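Local coordinates for glycoside hydrolase family protein (Novosphingobium sp. PP1Y, PDB 6Q2F) that acts as an alpha-L-rhamnosidase, probably releasing alpha-L-rhamnose from glycosides by hydrolysis, and carries a bound sodium ion, at residues Glu772-Asp777 against Leu781-Gly786; Met801-Leu806 against Ser842-Arg847; Arg807-Leu812 against Arg847-Ser852; Lys859-Ala864 against Gln873-Ala878. All coordinates share one frame; numbering follows the deposited sequence.

Interaction 1: Glu772-Asp777 against Leu781-Gly786; sequences ELLAND and LVAPSG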
# COMPACT_ATOMS: atom_id res chain seq x y z
N GLU A 772 11.40 -10.25 -18.60
CA GLU A 772 12.55 -9.40 -18.86
C GLU A 772 13.74 -9.64 -17.94
O GLU A 772 14.86 -9.31 -18.32
CB GLU A 772 12.16 -7.92 -18.73
CG GLU A 772 11.00 -7.48 -19.62
CD GLU A 772 11.39 -7.34 -21.08
OE1 GLU A 772 12.61 -7.27 -21.37
OE2 GLU A 772 10.48 -7.29 -21.94
N LEU A 773 13.52 -10.17 -16.73
CA LEU A 773 14.59 -10.29 -15.74
C LEU A 773 15.16 -11.70 -15.64
O LEU A 773 16.37 -11.87 -15.53
CB LEU A 773 14.09 -9.86 -14.36
CG LEU A 773 13.65 -8.40 -14.19
CD1 LEU A 773 13.25 -8.12 -12.75
CD2 LEU A 773 14.74 -7.44 -14.67
N LEU A 774 14.28 -12.70 -15.64
CA LEU A 774 14.66 -14.05 -15.27
C LEU A 774 15.37 -14.74 -16.43
O LEU A 774 14.92 -14.68 -17.57
CB LEU A 774 13.42 -14.85 -14.88
CG LEU A 774 12.68 -14.37 -13.64
CD1 LEU A 774 11.63 -15.39 -13.26
CD2 LEU A 774 13.69 -14.19 -12.52
N ALA A 775 16.49 -15.38 -16.11
CA ALA A 775 17.25 -16.15 -17.07
C ALA A 775 17.63 -17.48 -16.45
O ALA A 775 17.62 -17.64 -15.23
CB ALA A 775 18.51 -15.40 -17.51
N ASN A 776 17.96 -18.45 -17.31
CA ASN A 776 18.37 -19.76 -16.83
C ASN A 776 19.77 -19.71 -16.24
O ASN A 776 20.67 -19.06 -16.79
CB ASN A 776 18.34 -20.79 -17.97
CG ASN A 776 16.96 -20.99 -18.56
OD1 ASN A 776 16.70 -20.61 -19.69
ND2 ASN A 776 16.07 -21.63 -17.80
N ASP A 777 19.97 -20.39 -15.12
CA ASP A 777 21.32 -20.69 -14.64
C ASP A 777 21.25 -22.12 -14.12
O ASP A 777 20.89 -22.37 -12.96
CB ASP A 777 21.79 -19.71 -13.56
CG ASP A 777 23.22 -20.00 -13.09
OD1 ASP A 777 24.10 -20.19 -13.95
OD2 ASP A 777 23.46 -20.03 -11.86
N LEU A 781 16.54 -19.99 -11.80
CA LEU A 781 16.21 -18.76 -12.51
C LEU A 781 16.86 -17.61 -11.76
O LEU A 781 16.66 -17.45 -10.55
CB LEU A 781 14.70 -18.54 -12.59
CG LEU A 781 14.04 -19.60 -13.43
CD1 LEU A 781 12.56 -19.68 -13.14
CD2 LEU A 781 14.29 -19.28 -14.89
N VAL A 782 17.64 -16.81 -12.48
CA VAL A 782 18.35 -15.71 -11.85
C VAL A 782 17.98 -14.42 -12.55
O VAL A 782 17.62 -14.39 -13.73
CB VAL A 782 19.88 -15.92 -11.87
CG1 VAL A 782 20.24 -17.20 -11.11
CG2 VAL A 782 20.37 -15.98 -13.30
N ALA A 783 18.06 -13.34 -11.78
CA ALA A 783 17.87 -11.97 -12.21
C ALA A 783 19.20 -11.24 -12.11
O ALA A 783 20.08 -11.67 -11.37
CB ALA A 783 16.82 -11.27 -11.33
N PRO A 784 19.39 -10.15 -12.85
CA PRO A 784 20.66 -9.42 -12.75
C PRO A 784 20.99 -8.94 -11.34
O PRO A 784 22.16 -8.75 -11.02
CB PRO A 784 20.47 -8.24 -13.72
CG PRO A 784 19.52 -8.80 -14.76
CD PRO A 784 18.55 -9.65 -13.96
N SER A 785 19.99 -8.76 -10.49
CA SER A 785 20.25 -8.34 -9.12
C SER A 785 20.94 -9.43 -8.30
O SER A 785 21.46 -9.14 -7.22
CB SER A 785 18.94 -7.97 -8.44
OG SER A 785 18.14 -9.13 -8.33
N GLY A 786 20.94 -10.67 -8.77
CA GLY A 786 21.40 -11.78 -7.97
C GLY A 786 20.29 -12.57 -7.32
O GLY A 786 20.55 -13.64 -6.76

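Interaction 2: Met801-Leu806 against Ser842-Arg847; sequences MTLAAL and SSLVAR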
# COMPACT_ATOMS: atom_id res chain seq x y z
N MSE A 801 -3.65 -16.76 -18.71
CA MSE A 801 -2.30 -16.41 -19.08
C MSE A 801 -2.22 -16.07 -20.56
O MSE A 801 -2.83 -16.71 -21.41
CB MSE A 801 -1.34 -17.54 -18.74
CG MSE A 801 0.12 -17.20 -18.95
SE MSE A 801 1.22 -18.75 -18.56
CE MSE A 801 0.89 -18.85 -16.66
N THR A 802 -1.45 -15.04 -20.84
CA THR A 802 -1.32 -14.55 -22.20
C THR A 802 -0.28 -15.38 -22.96
O THR A 802 0.58 -16.06 -22.37
CB THR A 802 -0.97 -13.07 -22.13
OG1 THR A 802 -1.36 -12.42 -23.33
CG2 THR A 802 0.51 -12.88 -21.88
N LEU A 803 -0.38 -15.37 -24.29
CA LEU A 803 0.59 -16.11 -25.08
C LEU A 803 2.00 -15.60 -24.81
O LEU A 803 2.94 -16.38 -24.67
CB LEU A 803 0.26 -16.02 -26.57
CG LEU A 803 1.29 -16.72 -27.47
CD1 LEU A 803 1.43 -18.20 -27.10
CD2 LEU A 803 0.92 -16.59 -28.94
N ALA A 804 2.15 -14.28 -24.71
CA ALA A 804 3.45 -13.68 -24.43
C ALA A 804 4.04 -14.21 -23.12
O ALA A 804 5.24 -14.51 -23.05
CB ALA A 804 3.33 -12.15 -24.37
N ALA A 805 3.23 -14.30 -22.07
CA ALA A 805 3.73 -14.86 -20.82
C ALA A 805 4.04 -16.33 -21.00
O ALA A 805 5.07 -16.82 -20.54
CB ALA A 805 2.73 -14.66 -19.68
N LEU A 806 3.14 -17.06 -21.66
CA LEU A 806 3.32 -18.51 -21.80
C LEU A 806 4.57 -18.82 -22.61
O LEU A 806 5.31 -19.77 -22.29
CB LEU A 806 2.08 -19.11 -22.44
CG LEU A 806 2.07 -20.63 -22.62
CD1 LEU A 806 2.19 -21.32 -21.27
CD2 LEU A 806 0.78 -21.03 -23.30
N SER A 842 -2.14 -23.19 -27.42
CA SER A 842 -2.53 -24.56 -27.07
C SER A 842 -1.36 -25.52 -27.17
O SER A 842 -1.25 -26.46 -26.37
CB SER A 842 -3.67 -25.03 -27.98
OG SER A 842 -4.91 -24.48 -27.57
N SER A 843 -0.48 -25.34 -28.16
CA SER A 843 0.67 -26.23 -28.28
C SER A 843 1.58 -26.10 -27.07
O SER A 843 2.07 -27.10 -26.54
CB SER A 843 1.44 -25.93 -29.56
OG SER A 843 0.63 -26.13 -30.70
N LEU A 844 1.81 -24.86 -26.63
CA LEU A 844 2.69 -24.65 -25.49
C LEU A 844 2.08 -25.22 -24.22
O LEU A 844 2.79 -25.81 -23.40
CB LEU A 844 2.99 -23.15 -25.34
CG LEU A 844 3.89 -22.59 -26.44
CD1 LEU A 844 4.06 -21.09 -26.29
CD2 LEU A 844 5.25 -23.27 -26.40
N VAL A 845 0.76 -25.06 -24.05
CA VAL A 845 0.13 -25.68 -22.89
C VAL A 845 0.28 -27.19 -22.95
O VAL A 845 0.65 -27.83 -21.96
CB VAL A 845 -1.35 -25.25 -22.78
CG1 VAL A 845 -2.06 -26.11 -21.74
CG2 VAL A 845 -1.45 -23.78 -22.37
N ALA A 846 0.05 -27.78 -24.13
CA ALA A 846 0.19 -29.23 -24.24
C ALA A 846 1.62 -29.68 -23.96
O ALA A 846 1.83 -30.75 -23.40
CB ALA A 846 -0.27 -29.73 -25.63
N ARG A 847 2.62 -28.86 -24.32
CA ARG A 847 4.01 -29.27 -24.09
C ARG A 847 4.38 -29.20 -22.61
O ARG A 847 5.01 -30.11 -22.08
CB ARG A 847 4.97 -28.42 -24.92
CG ARG A 847 6.33 -29.11 -25.10
CD ARG A 847 7.40 -28.22 -25.73
NE ARG A 847 8.70 -28.86 -25.59
CZ ARG A 847 9.84 -28.39 -26.11
NH1 ARG A 847 9.85 -27.28 -26.81
NH2 ARG A 847 10.97 -29.05 -25.93

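Interaction 3: Arg807-Leu812 against Arg847-Ser852; sequences RKLAAL and RLWPGS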
# COMPACT_ATOMS: atom_id res chain seq x y z
N ARG A 807 4.82 -18.02 -23.65
CA ARG A 807 6.03 -18.17 -24.45
C ARG A 807 7.27 -18.08 -23.58
O ARG A 807 8.18 -18.91 -23.68
CB ARG A 807 6.08 -17.10 -25.53
CG ARG A 807 5.30 -17.43 -26.79
CD ARG A 807 5.13 -16.16 -27.64
NE ARG A 807 4.67 -16.47 -28.99
CZ ARG A 807 4.36 -15.56 -29.89
NH1 ARG A 807 4.44 -14.27 -29.57
NH2 ARG A 807 3.96 -15.93 -31.10
N LYS A 808 7.35 -17.04 -22.76
CA LYS A 808 8.52 -16.86 -21.92
C LYS A 808 8.64 -17.98 -20.91
O LYS A 808 9.74 -18.49 -20.65
CB LYS A 808 8.48 -15.50 -21.22
CG LYS A 808 9.82 -15.14 -20.63
CD LYS A 808 10.83 -14.78 -21.73
CE LYS A 808 12.26 -14.79 -21.19
NZ LYS A 808 13.27 -14.30 -22.17
N LEU A 809 7.52 -18.39 -20.34
CA LEU A 809 7.54 -19.46 -19.35
C LEU A 809 8.01 -20.77 -19.99
O LEU A 809 8.88 -21.46 -19.45
CB LEU A 809 6.15 -19.61 -18.75
CG LEU A 809 6.00 -20.50 -17.54
CD1 LEU A 809 6.53 -19.77 -16.28
CD2 LEU A 809 4.53 -20.86 -17.43
N ALA A 810 7.45 -21.10 -21.16
CA ALA A 810 7.90 -22.28 -21.88
C ALA A 810 9.38 -22.20 -22.22
O ALA A 810 10.10 -23.19 -22.13
CB ALA A 810 7.08 -22.47 -23.16
N ALA A 811 9.85 -21.02 -22.62
CA ALA A 811 11.26 -20.90 -23.01
C ALA A 811 12.17 -21.10 -21.80
O ALA A 811 13.23 -21.73 -21.91
CB ALA A 811 11.51 -19.55 -23.67
N LEU A 812 11.77 -20.59 -20.64
CA LEU A 812 12.59 -20.79 -19.45
C LEU A 812 12.59 -22.26 -19.04
O LEU A 812 13.65 -22.82 -18.72
CB LEU A 812 12.09 -19.91 -18.31
CG LEU A 812 12.24 -18.40 -18.50
CD1 LEU A 812 11.45 -17.65 -17.44
CD2 LEU A 812 13.71 -18.01 -18.45
N ARG A 847 2.62 -28.86 -24.32
CA ARG A 847 4.01 -29.27 -24.09
C ARG A 847 4.38 -29.20 -22.61
O ARG A 847 5.01 -30.11 -22.08
CB ARG A 847 4.97 -28.42 -24.92
CG ARG A 847 6.33 -29.11 -25.10
CD ARG A 847 7.40 -28.22 -25.73
NE ARG A 847 8.70 -28.86 -25.59
CZ ARG A 847 9.84 -28.39 -26.11
NH1 ARG A 847 9.85 -27.28 -26.81
NH2 ARG A 847 10.97 -29.05 -25.93
N LEU A 848 4.00 -28.11 -21.93
CA LEU A 848 4.38 -27.99 -20.53
C LEU A 848 3.52 -28.86 -19.63
O LEU A 848 3.96 -29.23 -18.54
CB LEU A 848 4.30 -26.53 -20.05
CG LEU A 848 5.13 -25.45 -20.70
CD1 LEU A 848 5.40 -24.29 -19.76
CD2 LEU A 848 6.41 -26.00 -21.28
N TRP A 849 2.30 -29.17 -20.05
CA TRP A 849 1.36 -29.95 -19.24
C TRP A 849 0.86 -31.14 -20.05
O TRP A 849 -0.32 -31.20 -20.42
CB TRP A 849 0.20 -29.07 -18.76
CG TRP A 849 0.64 -28.10 -17.70
CD1 TRP A 849 0.77 -28.36 -16.38
CD2 TRP A 849 1.02 -26.74 -17.89
NE1 TRP A 849 1.20 -27.24 -15.72
CE2 TRP A 849 1.37 -26.23 -16.63
CE3 TRP A 849 1.10 -25.90 -19.00
CZ2 TRP A 849 1.79 -24.91 -16.44
CZ3 TRP A 849 1.52 -24.58 -18.82
CH2 TRP A 849 1.86 -24.11 -17.55
N PRO A 850 1.74 -32.10 -20.35
CA PRO A 850 1.34 -33.21 -21.24
C PRO A 850 0.36 -34.17 -20.62
O PRO A 850 -0.32 -34.90 -21.35
CB PRO A 850 2.67 -33.91 -21.56
CG PRO A 850 3.52 -33.63 -20.39
CD PRO A 850 3.14 -32.24 -19.91
N GLY A 851 0.28 -34.22 -19.29
CA GLY A 851 -0.72 -35.02 -18.61
C GLY A 851 -0.19 -35.73 -17.38
O GLY A 851 -0.94 -35.95 -16.42
N SER A 852 1.10 -36.08 -17.39
CA SER A 852 1.66 -36.87 -16.30
C SER A 852 1.58 -36.15 -14.97
O SER A 852 1.59 -36.81 -13.92
CB SER A 852 3.12 -37.22 -16.59
OG SER A 852 3.92 -36.06 -16.48

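Interaction 4: Lys859-Ala864 against Gln873-Ala878; sequences KGRVIA and QAMDVA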
# COMPACT_ATOMS: atom_id res chain seq x y z
N LYS A 859 15.04 -29.13 -21.18
CA LYS A 859 15.96 -29.42 -20.09
C LYS A 859 15.36 -29.13 -18.72
O LYS A 859 16.05 -29.33 -17.72
CB LYS A 859 17.26 -28.63 -20.28
CG LYS A 859 17.85 -28.77 -21.68
CD LYS A 859 19.34 -28.46 -21.68
CE LYS A 859 19.71 -27.45 -22.75
NZ LYS A 859 20.77 -27.96 -23.66
N GLY A 860 14.10 -28.69 -18.64
CA GLY A 860 13.49 -28.30 -17.40
C GLY A 860 12.38 -29.22 -16.95
O GLY A 860 12.31 -30.40 -17.34
N ARG A 861 11.47 -28.68 -16.15
CA ARG A 861 10.50 -29.52 -15.46
C ARG A 861 9.27 -28.72 -15.08
O ARG A 861 9.38 -27.57 -14.64
CB ARG A 861 11.16 -30.14 -14.22
CG ARG A 861 10.26 -31.00 -13.37
CD ARG A 861 11.06 -31.53 -12.20
NE ARG A 861 10.35 -32.56 -11.45
CZ ARG A 861 10.83 -33.11 -10.34
NH1 ARG A 861 12.01 -32.73 -9.87
NH2 ARG A 861 10.12 -34.03 -9.70
N VAL A 862 8.11 -29.32 -15.25
CA VAL A 862 6.83 -28.71 -14.91
C VAL A 862 6.11 -29.67 -13.97
O VAL A 862 5.77 -30.79 -14.37
CB VAL A 862 5.97 -28.43 -16.15
CG1 VAL A 862 4.59 -27.90 -15.73
CG2 VAL A 862 6.67 -27.45 -17.08
N ILE A 863 5.89 -29.24 -12.74
CA ILE A 863 5.17 -30.01 -11.74
C ILE A 863 3.76 -29.44 -11.63
O ILE A 863 3.57 -28.31 -11.16
CB ILE A 863 5.90 -29.99 -10.39
CG1 ILE A 863 7.34 -30.44 -10.57
CG2 ILE A 863 5.18 -30.87 -9.38
CD1 ILE A 863 8.16 -30.44 -9.28
N ALA A 864 2.76 -30.20 -12.08
CA ALA A 864 1.38 -29.73 -12.17
C ALA A 864 0.71 -29.86 -10.80
O ALA A 864 -0.16 -30.68 -10.56
CB ALA A 864 0.62 -30.50 -13.25
N GLN A 873 10.00 -30.38 -2.23
CA GLN A 873 10.48 -31.67 -1.73
C GLN A 873 10.81 -32.60 -2.89
O GLN A 873 11.86 -33.25 -2.90
CB GLN A 873 9.43 -32.27 -0.81
CG GLN A 873 9.88 -33.46 0.03
CD GLN A 873 8.84 -33.82 1.07
OE1 GLN A 873 9.16 -34.02 2.25
NE2 GLN A 873 7.58 -33.86 0.65
N ALA A 874 9.94 -32.66 -3.90
CA ALA A 874 10.19 -33.53 -5.05
C ALA A 874 11.33 -33.04 -5.93
O ALA A 874 11.76 -33.77 -6.82
CB ALA A 874 8.93 -33.68 -5.89
N MSE A 875 11.81 -31.82 -5.72
CA MSE A 875 12.98 -31.31 -6.41
C MSE A 875 14.23 -31.48 -5.57
O MSE A 875 15.31 -31.03 -5.95
CB MSE A 875 12.83 -29.81 -6.72
CG MSE A 875 11.75 -29.47 -7.70
SE MSE A 875 11.44 -27.52 -7.69
CE MSE A 875 9.61 -27.67 -7.32
N ASP A 876 14.05 -32.08 -4.40
CA ASP A 876 15.15 -32.30 -3.45
C ASP A 876 15.73 -30.97 -2.97
O ASP A 876 16.94 -30.82 -2.81
CB ASP A 876 16.24 -33.19 -4.06
CG ASP A 876 17.22 -33.71 -3.02
OD1 ASP A 876 16.79 -33.99 -1.88
OD2 ASP A 876 18.42 -33.83 -3.34
N VAL A 877 14.86 -29.98 -2.76
CA VAL A 877 15.26 -28.69 -2.21
C VAL A 877 14.90 -28.67 -0.74
O VAL A 877 13.71 -28.63 -0.38
CB VAL A 877 14.62 -27.52 -2.97
CG1 VAL A 877 15.05 -26.20 -2.34
CG2 VAL A 877 15.05 -27.56 -4.42
N ALA A 878 15.91 -28.69 0.13
CA ALA A 878 15.68 -28.73 1.56
C ALA A 878 15.07 -27.41 2.05
O ALA A 878 15.34 -26.34 1.49
CB ALA A 878 16.99 -29.00 2.31

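Interaction 1: Glu772-Asp777 against Leu781-Gly786
A775 and V782 face each other and bond both ways. A775 N reaches V782 O at 2.8 Å, and V782 N reaches A775 O at 2.9 Å. The second bond is the straighter, at 165° at the hydrogen. V782 O also receives the CA-H of L774, with CA 3.4 Å away. This is the antiparallel hydrogen-bonded pair of a beta hairpin, strands 775-777 and 780-782. The hairpin joins a larger mixed sheet through strand 788-794. The next pair, N776 with L781, is non-hydrogen-bonded, and its side chains lie on the other face from those of A775 and V782. L781 can be followed outward. Its CB lies 4.0 Å from A775 O. CG stands beside the backbone N (chi1 -65°), and this torsion helps bring CD2 to the A775 carbonyl. CD2 rests 3.7 Å from A775 O and 4.1 Å from N776 ND2, as the two side chains run side by side. CD1 approaches L774 CD1 more loosely. N776 ND2 is hydrogen-bonded to L812 O, in helix 803-814. On the A775 face, V782 CG1 packs 3.8 Å from D777 CB. The D777 carboxylate turns to R788 in a salt bridge. P784 CD closes the far end, 3.5 Å from L773 O.

Interaction 2: Met801-Leu806 against Ser842-Arg847
L806 CD2 lies against two residues of the facing helix. It is 3.7 Å from L844 CB and 3.7 Å from V845 CG2, while L806 CG stays close to the same L844 CB. The L806 and L844 side chains slide past each other in opposite directions, so the L806 tip meets the base of L844. V845 crosses L806 at about a right angle and offers one methyl. L806 gets there because its CG is anti to the backbone N (chi1 -178°). One turn back, L803 CD1 meets L844 CD1 at 4.0 Å, again with the side chains at about a right angle. L844 therefore uses its CB for one leucine and a terminal methyl for the other. The contact is wholly apolar. It pairs helix 803-814 with helix 838-848, neighbours in a parallel alpha/beta layer whose strand order appears flavodoxin-like. Helix 803-814 is the crossover of a beta-alpha-beta unit, between the parallel strands 788-794 and 818-820. W841 backs these side chains: it touches both L803 and L806, and its indole NE1 is hydrogen-bonded to M801 O, just ahead of helix 803-814. L844 also packs on R807 and A810, further along helix 803-814. The first turn is fixed by L806 N bonding to T802 O at 2.8 Å. T802 stands at the N-cap position, but its side chain makes no capping bond. A805 is turned to another neighbour, helix 767-773, where it touches F767 and L770.

Interaction 3: Arg807-Leu812 against Arg847-Ser852
L848 sets both its methyls against A810. The two residues join helix 803-814 to the C-terminal end of helix 838-848, side by side in the alpha/beta layer. Both L848 methyls rest on the same side of A810. CD1 sits 3.8 Å from A810 CA, and CD2 lies 4.1 Å from A810 CB. With only a methyl at A810, the chains come near, and the CA atoms of A810 and L848 are 6.8 Å apart. L848 holds its CG beside the backbone N (chi1 -60°), which sends both methyls toward the facing helix. L809 fills the flank. Its CD2 touches L848 CD1 at 4.2 Å and W849 CH2 at the same distance. That methyl meets the indole obliquely, at the far corner of its six-membered ring. W849 is the first residue to leave the helical conformation. Its ring reaches across the helix end toward helix 803-814, which brings CH2 to L809. L848 CB lies over one face of the ring near the rim, 3.4 Å above the plane. A810 thus packs on L848 alone, whereas L809 packs on both L848 and W849. V857 and V862 also touch L848, which ties the helix end to the strands that follow. W849 packs further on L806, A823, P824 and A864. The one polar atom of the indole is satisfied within the fold: W849 NE1 is hydrogen-bonded to G821 O.

Interaction 4: Lys859-Ala864 against Gln873-Ala878
R861 and A874 make the polar part of this contact. R861 NH1 donates to A874 O at 3.2 Å, with an angle of 142° at the hydrogen. NH2 adds a weak bond to the same oxygen at 3.3 Å. One carbonyl thus takes two N-H groups from the edge of the guanidinium. NH1 comes from above the carbonyl plane, 43° out of it. The arginine reaches so far because its chain is extended, with CG anti to the backbone N (chi1 178°). A874 O is in the last turn of the helix, where a positive charge would probably be favoured by the helix dipole. R861 also has an anionic partner, D854, whose OD1 forms a salt bridge with NE. R856 is a like charge close by.

The apolar part belongs to I863, two residues on along the strand and on the same face. Its CD1 meets M875 CE at 3.7 Å and M875 CG at 4.0 Å. M875 is a selenomethionine. The same CD1 stands 3.7 Å above one face of the R861 guanidinium, offset toward its rim, so one methyl touches both the guanidinium face and M875. M875 also touches T818 and V820 of the neighbouring parallel strand.

In the backbone, D876 N bonds to Q873 O at 2.9 Å. D876, with positive phi, ends the short helix in a Schellman motif, with two bonds back into the last turn, and the helix lies against strand 860-863 of the mixed sheet.

In the fold
From the N terminus, interaction 1 comes first and closes the short hairpin after helix 767-773. The chain then runs through strand 788-794 into helix 803-814, which supplies the first segments of interactions 2 and 3. Both second segments come from helix 838-848 and its end, so these two contacts cross along the chain and share R847. Their centres are 7 Å apart, one packing zone between helix 803-814 and helix 838-848 with its end. L812 of interaction 3 also packs on the hairpin of interaction 1. Interaction 4 follows in series and closes a short loop from strand 860-863 to helix 868-874. V862 and A864 touch W849, tying that strand to the packing zone.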